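Local coordinates for protein scribble homolog (Homo sapiens, PDB 6EEY), which acts as a cell-polarity scaffold whose PDZ domains bind C-terminal peptide ligands, among them that of the alpha1D-adrenergic receptor, at residues N67-L72 with V80-S85; I19-G24 with L61-V66; E15-S20 with L90-C95. The protein carries 1 engineered substitution. All coordinates share one frame; numbering follows the deposited sequence.

Interaction 1: residues N67-L72 with V80-S85; sequences NQQSLL and VQLLRS
On the flank of helix 76-83, the helix that borders the peptide groove of a PDZ domain, Leu-82 meets Gln-69 of the short strand 69-70 and Leu-71 just beyond it. Its two methyls divide the work. CD1 packs against Leu-71 CD2 at 3.7 Å, the two leucines running alongside each other head to tail, while CD2 sits 3.7 Å from Gln-69 OE1 and also touches CD and NE2 of that amide. A branched leucine suits this place, because one fork serves an apolar neighbour and the other the flat end of a glutamine. That amide is held steady within its own segment: Gln-69 NE2 donates to Asn-67 O at 3.0 Å, nearly straight at 171°, from above the carbonyl plane. Asn-67 and Gln-68 both have positive phi, with angles that fit a type I' turn, and asparagine tolerates this left-handed backbone well. The Asn-67 side chain reaches toward the helix end, where ND2 lies 3.5 Å from Ser-85 CB; its OD1 accepts from the backbone N of Thr-91. Ser-85 keeps OG beside its own backbone N (chi1 -63°), which turns the hydroxyl back on the helix, and Ser-85 OG donates to Leu-82 O at 2.7 Å. Ser-85 N reaches the same oxygen from the same face, so two donors grip one carbonyl where the helix runs out. With an alanine here, the carbonyl of Leu-82 would probably be left with one fewer donor and the helix end less firmly fixed. Leu-82 and Leu-71 both continue onto Val-66 of strand 62-66, part of the layering of helix on curled sheet found in the PDZ fold.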
loop_
_atom_site.group_PDB
_atom_site.type_symbol
_atom_site.label_atom_id
_atom_site.label_comp_id
_atom_site.label_asym_id
_atom_site.label_seq_id
_atom_site.Cartn_x
_atom_site.Cartn_y
_atom_site.Cartn_z
ATOM N N ASN A 67 -1.467 7.776 3.406
ATOM C CA ASN A 67 -1.686 8.975 4.211
ATOM C C ASN A 67 -0.622 10.035 3.931
ATOM O O ASN A 67 -0.046 10.647 4.843
ATOM C CB ASN A 67 -1.809 8.648 5.698
ATOM C CG ASN A 67 -3.132 7.979 6.028
ATOM O OD1 ASN A 67 -4.061 7.984 5.220
ATOM N ND2 ASN A 67 -3.237 7.426 7.220
ATOM N N GLN A 68 -0.369 10.232 2.637
ATOM C CA GLN A 68 0.493 11.276 2.106
ATOM C C GLN A 68 1.963 11.023 2.319
ATOM O O GLN A 68 2.764 11.913 2.051
ATOM C CB GLN A 68 0.173 12.666 2.670
ATOM C CG GLN A 68 -1.299 12.979 2.754
ATOM C CD GLN A 68 -1.943 13.061 1.404
ATOM O OE1 GLN A 68 -1.342 13.554 0.453
ATOM N NE2 GLN A 68 -3.180 12.579 1.303
ATOM N N GLN A 69 2.346 9.846 2.793
ATOM C CA GLN A 69 3.731 9.537 3.115
ATOM C C GLN A 69 4.276 8.502 2.149
ATOM O O GLN A 69 3.662 7.460 1.927
ATOM C CB GLN A 69 3.822 9.052 4.551
ATOM C CG GLN A 69 3.442 10.165 5.514
ATOM C CD GLN A 69 2.978 9.659 6.852
ATOM O OE1 GLN A 69 3.781 9.197 7.662
ATOM N NE2 GLN A 69 1.668 9.729 7.093
ATOM N N SER A 70 5.420 8.814 1.562
ATOM C CA SER A 70 6.053 7.922 0.618
ATOM C C SER A 70 6.435 6.604 1.279
ATOM O O SER A 70 6.965 6.563 2.395
ATOM C CB SER A 70 7.317 8.579 0.064
ATOM O OG SER A 70 8.018 7.691 -0.781
ATOM N N LEU A 71 6.191 5.515 0.574
ATOM C CA LEU A 71 6.653 4.214 1.015
ATOM C C LEU A 71 8.068 3.905 0.580
ATOM O O LEU A 71 8.605 2.868 0.973
ATOM C CB LEU A 71 5.736 3.117 0.493
ATOM C CG LEU A 71 4.285 3.215 0.940
ATOM C CD1 LEU A 71 3.560 1.966 0.522
ATOM C CD2 LEU A 71 4.142 3.438 2.441
ATOM N N LEU A 72 8.698 4.773 -0.195
ATOM C CA LEU A 72 10.002 4.442 -0.748
ATOM C C LEU A 72 11.014 4.243 0.373
ATOM O O LEU A 72 11.175 5.095 1.245
ATOM C CB LEU A 72 10.462 5.541 -1.699
ATOM C CG LEU A 72 11.807 5.275 -2.381
ATOM C CD1 LEU A 72 11.746 4.067 -3.282
ATOM C CD2 LEU A 72 12.250 6.499 -3.166
ATOM N N VAL A 80 3.212 -1.627 6.443
ATOM C CA VAL A 80 2.027 -2.237 7.036
ATOM C C VAL A 80 1.489 -1.381 8.169
ATOM O O VAL A 80 0.271 -1.217 8.317
ATOM C CB VAL A 80 2.349 -3.667 7.488
ATOM C CG1 VAL A 80 1.223 -4.210 8.344
ATOM C CG2 VAL A 80 2.551 -4.549 6.278
ATOM N N GLN A 81 2.368 -0.824 8.996
ATOM C CA GLN A 81 1.908 0.047 10.064
ATOM C C GLN A 81 1.185 1.271 9.521
ATOM O O GLN A 81 0.169 1.688 10.083
ATOM C CB GLN A 81 3.079 0.453 10.951
ATOM C CG GLN A 81 2.679 1.440 12.040
ATOM C CD GLN A 81 1.561 0.917 12.926
ATOM O OE1 GLN A 81 1.689 -0.144 13.536
ATOM N NE2 GLN A 81 0.450 1.658 12.992
ATOM N N LEU A 82 1.682 1.870 8.442
ATOM C CA LEU A 82 0.957 2.980 7.836
ATOM C C LEU A 82 -0.427 2.536 7.400
ATOM O O LEU A 82 -1.394 3.282 7.546
ATOM C CB LEU A 82 1.737 3.572 6.668
ATOM C CG LEU A 82 2.849 4.535 7.072
ATOM C CD1 LEU A 82 3.761 4.787 5.897
ATOM C CD2 LEU A 82 2.275 5.846 7.585
ATOM N N LEU A 83 -0.540 1.326 6.860
ATOM C CA LEU A 83 -1.831 0.810 6.413
ATOM C C LEU A 83 -2.761 0.502 7.573
ATOM O O LEU A 83 -3.950 0.265 7.332
ATOM C CB LEU A 83 -1.620 -0.416 5.537
ATOM C CG LEU A 83 -0.988 -0.126 4.176
ATOM C CD1 LEU A 83 -0.445 -1.389 3.540
ATOM C CD2 LEU A 83 -2.000 0.544 3.264
ATOM N N ARG A 84 -2.257 0.524 8.807
ATOM C CA ARG A 84 -3.044 0.313 10.016
ATOM C C ARG A 84 -3.238 1.599 10.804
ATOM O O ARG A 84 -3.691 1.557 11.948
ATOM C CB ARG A 84 -2.407 -0.769 10.884
ATOM C CG ARG A 84 -2.409 -2.110 10.171
ATOM C CD ARG A 84 -1.456 -3.109 10.793
ATOM N NE ARG A 84 -1.803 -3.457 12.169
ATOM C CZ ARG A 84 -2.544 -4.507 12.525
ATOM N NH1 ARG A 84 -2.781 -4.734 13.812
ATOM N NH2 ARG A 84 -3.052 -5.322 11.610
ATOM N N SER A 85 -2.965 2.737 10.203
ATOM C CA SER A 85 -3.116 4.012 10.874
ATOM C C SER A 85 -4.548 4.177 11.350
ATOM O O SER A 85 -5.502 3.793 10.672
ATOM C CB SER A 85 -2.800 5.161 9.915
ATOM O OG SER A 85 -1.457 5.136 9.470
#

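Interaction 2: residues I19-G24 with L61-V66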
loop_
_atom_site.group_PDB
_atom_site.type_symbol
_atom_site.label_atom_id
_atom_site.label_comp_id
_atom_site.label_asym_id
_atom_site.label_seq_id
_atom_site.Cartn_x
_atom_site.Cartn_y
_atom_site.Cartn_z
ATOM N N ILE A 19 -5.342 -4.808 3.182
ATOM C CA ILE A 19 -4.612 -5.278 2.016
ATOM C C ILE A 19 -3.308 -5.890 2.470
ATOM O O ILE A 19 -2.795 -5.596 3.545
ATOM C CB ILE A 19 -4.341 -4.186 0.976
ATOM C CG1 ILE A 19 -3.448 -3.080 1.530
ATOM C CG2 ILE A 19 -5.650 -3.627 0.477
ATOM C CD1 ILE A 19 -2.948 -2.129 0.462
ATOM N N SER A 20 -2.771 -6.762 1.636
ATOM C CA SER A 20 -1.415 -7.257 1.782
ATOM C C SER A 20 -0.567 -6.608 0.708
ATOM O O SER A 20 -1.044 -6.312 -0.386
ATOM C CB SER A 20 -1.357 -8.764 1.607
ATOM O OG SER A 20 -2.408 -9.372 2.325
ATOM N N ILE A 21 0.699 -6.398 1.031
ATOM C CA ILE A 21 1.635 -5.756 0.127
ATOM C C ILE A 21 2.880 -6.610 -0.032
ATOM O O ILE A 21 3.227 -7.418 0.827
ATOM C CB ILE A 21 2.009 -4.328 0.573
ATOM C CG1 ILE A 21 2.572 -4.340 1.994
ATOM C CG2 ILE A 21 0.787 -3.433 0.466
ATOM C CD1 ILE A 21 3.190 -3.034 2.415
ATOM N N ARG A 22 3.559 -6.393 -1.147
ATOM C CA ARG A 22 4.839 -7.011 -1.422
ATOM C C ARG A 22 5.751 -5.958 -2.018
ATOM O O ARG A 22 5.308 -4.894 -2.455
ATOM C CB ARG A 22 4.701 -8.162 -2.413
ATOM C CG ARG A 22 4.157 -7.724 -3.744
ATOM C CD ARG A 22 4.055 -8.871 -4.751
ATOM N NE ARG A 22 3.452 -8.401 -5.985
ATOM C CZ ARG A 22 4.106 -7.764 -6.951
ATOM N NH1 ARG A 22 3.449 -7.343 -8.017
ATOM N NH2 ARG A 22 5.410 -7.533 -6.854
ATOM N N GLY A 23 7.041 -6.278 -2.074
ATOM C CA GLY A 23 8.013 -5.442 -2.739
ATOM C C GLY A 23 8.845 -4.651 -1.769
ATOM O O GLY A 23 9.052 -5.075 -0.630
ATOM N N GLY A 24 9.306 -3.486 -2.193
ATOM C CA GLY A 24 10.219 -2.706 -1.385
ATOM C C GLY A 24 11.665 -2.987 -1.724
ATOM O O GLY A 24 11.994 -3.618 -2.731
ATOM N N LEU A 61 -1.890 -3.275 -8.078
ATOM C CA LEU A 61 -1.658 -1.845 -8.063
ATOM C C LEU A 61 -0.345 -1.525 -7.369
ATOM O O LEU A 61 0.024 -2.141 -6.365
ATOM C CB LEU A 61 -2.775 -1.114 -7.328
ATOM C CG LEU A 61 -4.134 -1.176 -8.008
ATOM C CD1 LEU A 61 -5.142 -0.418 -7.193
ATOM C CD2 LEU A 61 -4.101 -0.643 -9.423
ATOM N N ARG A 62 0.364 -0.553 -7.922
ATOM C CA ARG A 62 1.538 0.030 -7.295
ATOM C C ARG A 62 1.077 1.012 -6.231
ATOM O O ARG A 62 0.205 1.846 -6.489
ATOM C CB ARG A 62 2.338 0.750 -8.382
ATOM C CG ARG A 62 3.510 1.606 -7.931
ATOM C CD ARG A 62 4.716 0.764 -7.724
ATOM N NE ARG A 62 5.895 1.546 -7.360
ATOM C CZ ARG A 62 6.862 1.933 -8.188
ATOM N NH1 ARG A 62 6.813 1.655 -9.486
ATOM N NH2 ARG A 62 7.895 2.596 -7.696
ATOM N N LEU A 63 1.626 0.898 -5.032
ATOM C CA LEU A 63 1.258 1.738 -3.904
ATOM C C LEU A 63 2.437 2.650 -3.604
ATOM O O LEU A 63 3.503 2.175 -3.192
ATOM C CB LEU A 63 0.950 0.841 -2.720
ATOM C CG LEU A 63 0.541 1.563 -1.459
ATOM C CD1 LEU A 63 -0.719 2.382 -1.642
ATOM C CD2 LEU A 63 0.336 0.545 -0.350
ATOM N N LEU A 64 2.259 3.950 -3.836
ATOM C CA LEU A 64 3.329 4.925 -3.690
ATOM C C LEU A 64 3.325 5.640 -2.350
ATOM O O LEU A 64 4.399 5.968 -1.829
ATOM C CB LEU A 64 3.254 5.980 -4.788
ATOM C CG LEU A 64 3.526 5.479 -6.204
ATOM C CD1 LEU A 64 3.214 6.540 -7.228
ATOM C CD2 LEU A 64 4.974 5.043 -6.361
ATOM N N GLU A 65 2.154 5.903 -1.789
ATOM C CA GLU A 65 2.043 6.642 -0.553
ATOM C C GLU A 65 0.845 6.117 0.208
ATOM O O GLU A 65 -0.137 5.664 -0.388
ATOM C CB GLU A 65 1.805 8.142 -0.754
ATOM C CG GLU A 65 2.901 8.832 -1.508
ATOM C CD GLU A 65 2.730 10.338 -1.608
ATOM O OE1 GLU A 65 3.692 10.991 -2.057
ATOM O OE2 GLU A 65 1.674 10.873 -1.242
ATOM N N VAL A 66 0.926 6.224 1.521
ATOM C CA VAL A 66 -0.197 5.976 2.415
ATOM C C VAL A 66 -0.285 7.193 3.310
ATOM O O VAL A 66 0.717 7.603 3.897
ATOM C CB VAL A 66 0.033 4.708 3.254
ATOM C CG1 VAL A 66 -1.093 4.492 4.251
ATOM C CG2 VAL A 66 0.141 3.493 2.361
#
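Leu-61 leads into strand 62-66, whose contact with strand 19-23 rests on one residue, Leu-63, set against Ile-19 and Ile-21. The backbone of Leu-61 is hydrogen-bonded to Ile-42, on the strand that separates the two segments in the sheet. Arg-62 turns its long side chain to the other side, across Phe-41 and Cys-95, where a flexible charged residue can keep its end near the surface. Leu-63 then points inward. With CG anti to the backbone N (chi1 -180°), its fork is carried out across the interior, and CD2 does the touching: it lies 4.1 Å from Ile-21 CG2 and 4.3 Å from Ile-19 CD1. The Ile-21 and Leu-63 side chains meet at a slant, and no hydrogen bond joins the two segments, as expected of a contact across the core of the curled PDZ sheet. Strand 19-23 is the one that receives the peptide in PDZ domains, in the groove it forms with helix 76-83. Ile-21 serves both sides, because chi1 of 56° sends CG1 and CD1 toward the helix, where the residue touches His-76 and Ala-79, and gives CG2 to Leu-63. A beta-branched residue is well placed for such a double role. The other methyl of Leu-63, CD1, faces Val-92 and Val-94. Leu-64 and Glu-65 come next and form a classic beta bulge, both opposite Leu-93. The extra residue lets these two turn outward in succession, Leu-64 onto Leu-4 and Glu-65 alongside Leu-93. Val-66 thereby returns to the buried side, and its compact branches meet Leu-71, Leu-82, Leu-83 and Leu-90.

Interaction 3: residues E15-S20 with L90-C95. Engineered in segment 15-20: Gly-16 (natural residue Arg).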
loop_
_atom_site.group_PDB
_atom_site.type_symbol
_atom_site.label_atom_id
_atom_site.label_comp_id
_atom_site.label_asym_id
_atom_site.label_seq_id
_atom_site.Cartn_x
_atom_site.Cartn_y
_atom_site.Cartn_z
ATOM N N GLU A 15 -9.444 0.016 12.478
ATOM C CA GLU A 15 -9.223 -1.029 11.489
ATOM C C GLU A 15 -8.108 -0.634 10.534
ATOM O O GLU A 15 -7.891 0.542 10.269
ATOM C CB GLU A 15 -10.535 -1.148 10.708
ATOM C CG GLU A 15 -10.626 -2.229 9.701
ATOM C CD GLU A 15 -11.859 -2.131 8.799
ATOM O OE1 GLU A 15 -12.638 -1.145 8.820
ATOM O OE2 GLU A 15 -12.040 -3.103 8.058
ATOM N N GLY A 16 -7.417 -1.622 9.978
ATOM C CA GLY A 16 -6.471 -1.372 8.912
ATOM C C GLY A 16 -7.151 -1.333 7.554
ATOM O O GLY A 16 -8.350 -1.552 7.415
ATOM N N LEU A 17 -6.360 -1.072 6.517
ATOM C CA LEU A 17 -6.940 -1.009 5.185
ATOM C C LEU A 17 -7.380 -2.378 4.690
ATOM O O LEU A 17 -8.261 -2.453 3.833
ATOM C CB LEU A 17 -5.942 -0.382 4.218
ATOM C CG LEU A 17 -6.487 -0.161 2.809
ATOM C CD1 LEU A 17 -7.699 0.749 2.775
ATOM C CD2 LEU A 17 -5.388 0.431 1.956
ATOM N N GLY A 18 -6.809 -3.454 5.204
ATOM C CA GLY A 18 -7.194 -4.770 4.757
ATOM C C GLY A 18 -6.580 -5.201 3.448
ATOM O O GLY A 18 -7.230 -5.888 2.665
ATOM N N ILE A 19 -5.342 -4.808 3.182
ATOM C CA ILE A 19 -4.612 -5.278 2.016
ATOM C C ILE A 19 -3.308 -5.890 2.470
ATOM O O ILE A 19 -2.795 -5.596 3.545
ATOM C CB ILE A 19 -4.341 -4.186 0.976
ATOM C CG1 ILE A 19 -3.448 -3.080 1.530
ATOM C CG2 ILE A 19 -5.650 -3.627 0.477
ATOM C CD1 ILE A 19 -2.948 -2.129 0.462
ATOM N N SER A 20 -2.771 -6.762 1.636
ATOM C CA SER A 20 -1.415 -7.257 1.782
ATOM C C SER A 20 -0.567 -6.608 0.708
ATOM O O SER A 20 -1.044 -6.312 -0.386
ATOM C CB SER A 20 -1.357 -8.764 1.607
ATOM O OG SER A 20 -2.408 -9.372 2.325
ATOM N N LEU A 90 -8.601 6.279 5.229
ATOM C CA LEU A 90 -7.182 6.136 4.963
ATOM C C LEU A 90 -7.001 6.447 3.492
ATOM O O LEU A 90 -7.815 6.039 2.661
ATOM C CB LEU A 90 -6.721 4.735 5.341
ATOM C CG LEU A 90 -5.218 4.506 5.180
ATOM C CD1 LEU A 90 -4.695 3.639 6.309
ATOM C CD2 LEU A 90 -4.923 3.869 3.829
ATOM N N THR A 91 -5.942 7.156 3.155
ATOM C CA THR A 91 -5.711 7.563 1.774
ATOM C C THR A 91 -4.525 6.805 1.203
ATOM O O THR A 91 -3.523 6.585 1.888
ATOM C CB THR A 91 -5.487 9.074 1.710
ATOM O OG1 THR A 91 -6.680 9.749 2.146
ATOM C CG2 THR A 91 -5.116 9.539 0.319
ATOM N N VAL A 92 -4.650 6.399 -0.044
ATOM C CA VAL A 92 -3.549 5.759 -0.741
ATOM C C VAL A 92 -3.324 6.473 -2.058
ATOM O O VAL A 92 -4.265 6.979 -2.686
ATOM C CB VAL A 92 -3.774 4.253 -0.986
ATOM C CG1 VAL A 92 -3.804 3.506 0.348
ATOM C CG2 VAL A 92 -5.043 4.002 -1.784
ATOM N N LEU A 93 -2.088 6.462 -2.501
ATOM C CA LEU A 93 -1.704 6.950 -3.822
ATOM C C LEU A 93 -1.234 5.747 -4.609
ATOM O O LEU A 93 -0.264 5.090 -4.210
ATOM C CB LEU A 93 -0.577 7.973 -3.708
ATOM C CG LEU A 93 -0.220 8.729 -4.984
ATOM C CD1 LEU A 93 -1.359 9.660 -5.395
ATOM C CD2 LEU A 93 1.061 9.513 -4.819
ATOM N N VAL A 94 -1.935 5.428 -5.689
ATOM C CA VAL A 94 -1.707 4.197 -6.409
ATOM C C VAL A 94 -1.629 4.471 -7.898
ATOM O O VAL A 94 -2.017 5.529 -8.386
ATOM C CB VAL A 94 -2.811 3.151 -6.158
ATOM C CG1 VAL A 94 -2.858 2.759 -4.726
ATOM C CG2 VAL A 94 -4.175 3.653 -6.594
ATOM N N CYS A 95 -1.153 3.469 -8.622
ATOM C CA CYS A 95 -1.304 3.449 -10.068
ATOM C C CYS A 95 -1.252 2.021 -10.615
ATOM O O CYS A 95 -0.930 1.056 -9.920
ATOM C CB CYS A 95 -0.229 4.314 -10.713
ATOM S SG CYS A 95 1.376 3.596 -10.532
ATOM O OXT CYS A 95 -1.555 1.809 -11.799
#
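Leu-17, in the loop that corresponds to the carboxylate-binding (GLGF) loop of PDZ domains, drops its side chain onto Leu-90 and Val-92 of strand 89-94. Here the loop reads Gly-Leu-Gly-Ile; its first glycine, Gly-16, is an engineered replacement for arginine. Gly-18 follows with positive phi, a backbone in which a CB would press on the preceding carbonyl. Between these glycines, Leu-17 is the anchor. Its CG stands anti to the backbone N (chi1 -175°); with chi2 at 60°, CD1 is folded aside and CD2 continues the chain outward to rest against Leu-90 and Val-92 together, so that this single methyl makes both contacts. Leu-90 also has CG anti to its N and lies roughly perpendicular to Leu-17. The Leu-90 chi2 of 142° departs from a staggered value, so its methyls are twisted from the usual leucine setting; CD2 meets Leu-17, while Leu-90 CD1 packs against the carbonyl oxygens of Leu-82 and Leu-83 at the end of helix 76-83. Val-92 has CG1 beside its backbone N, and its stubby branch reaches the leucine without a long lever. Leucine and valine suit this buried, wholly apolar meeting, and Leu-17 also rests on Ile-9. The Leu-17 backbone is tied to Leu-83 and Ala-51. Leu-17 CD2 thus lies 3.8 Å from Val-92 CG1 and 3.9 Å from Leu-90 CD2.

In the fold
From the N terminus, segment 15-20 runs into strand 19-23, so interactions 2 and 3 set out from almost the same place and share Ile-19 and Ser-20. Interaction 2 closes first, at 61-66, enclosing strand 40-45 and helix 50-54. Interaction 1 opens only after that, at 67-72, and closes at 80-85 around a short loop that takes in the first part of helix 76-83; the two are in series. Interaction 3 closes last, at 90-95, and encompasses interaction 1. None of the three loops interlocks with another. Strand 62-66 pairs with both 69-70 and 89-94, and so joins the three contacts in one curled sheet, with the helix against it.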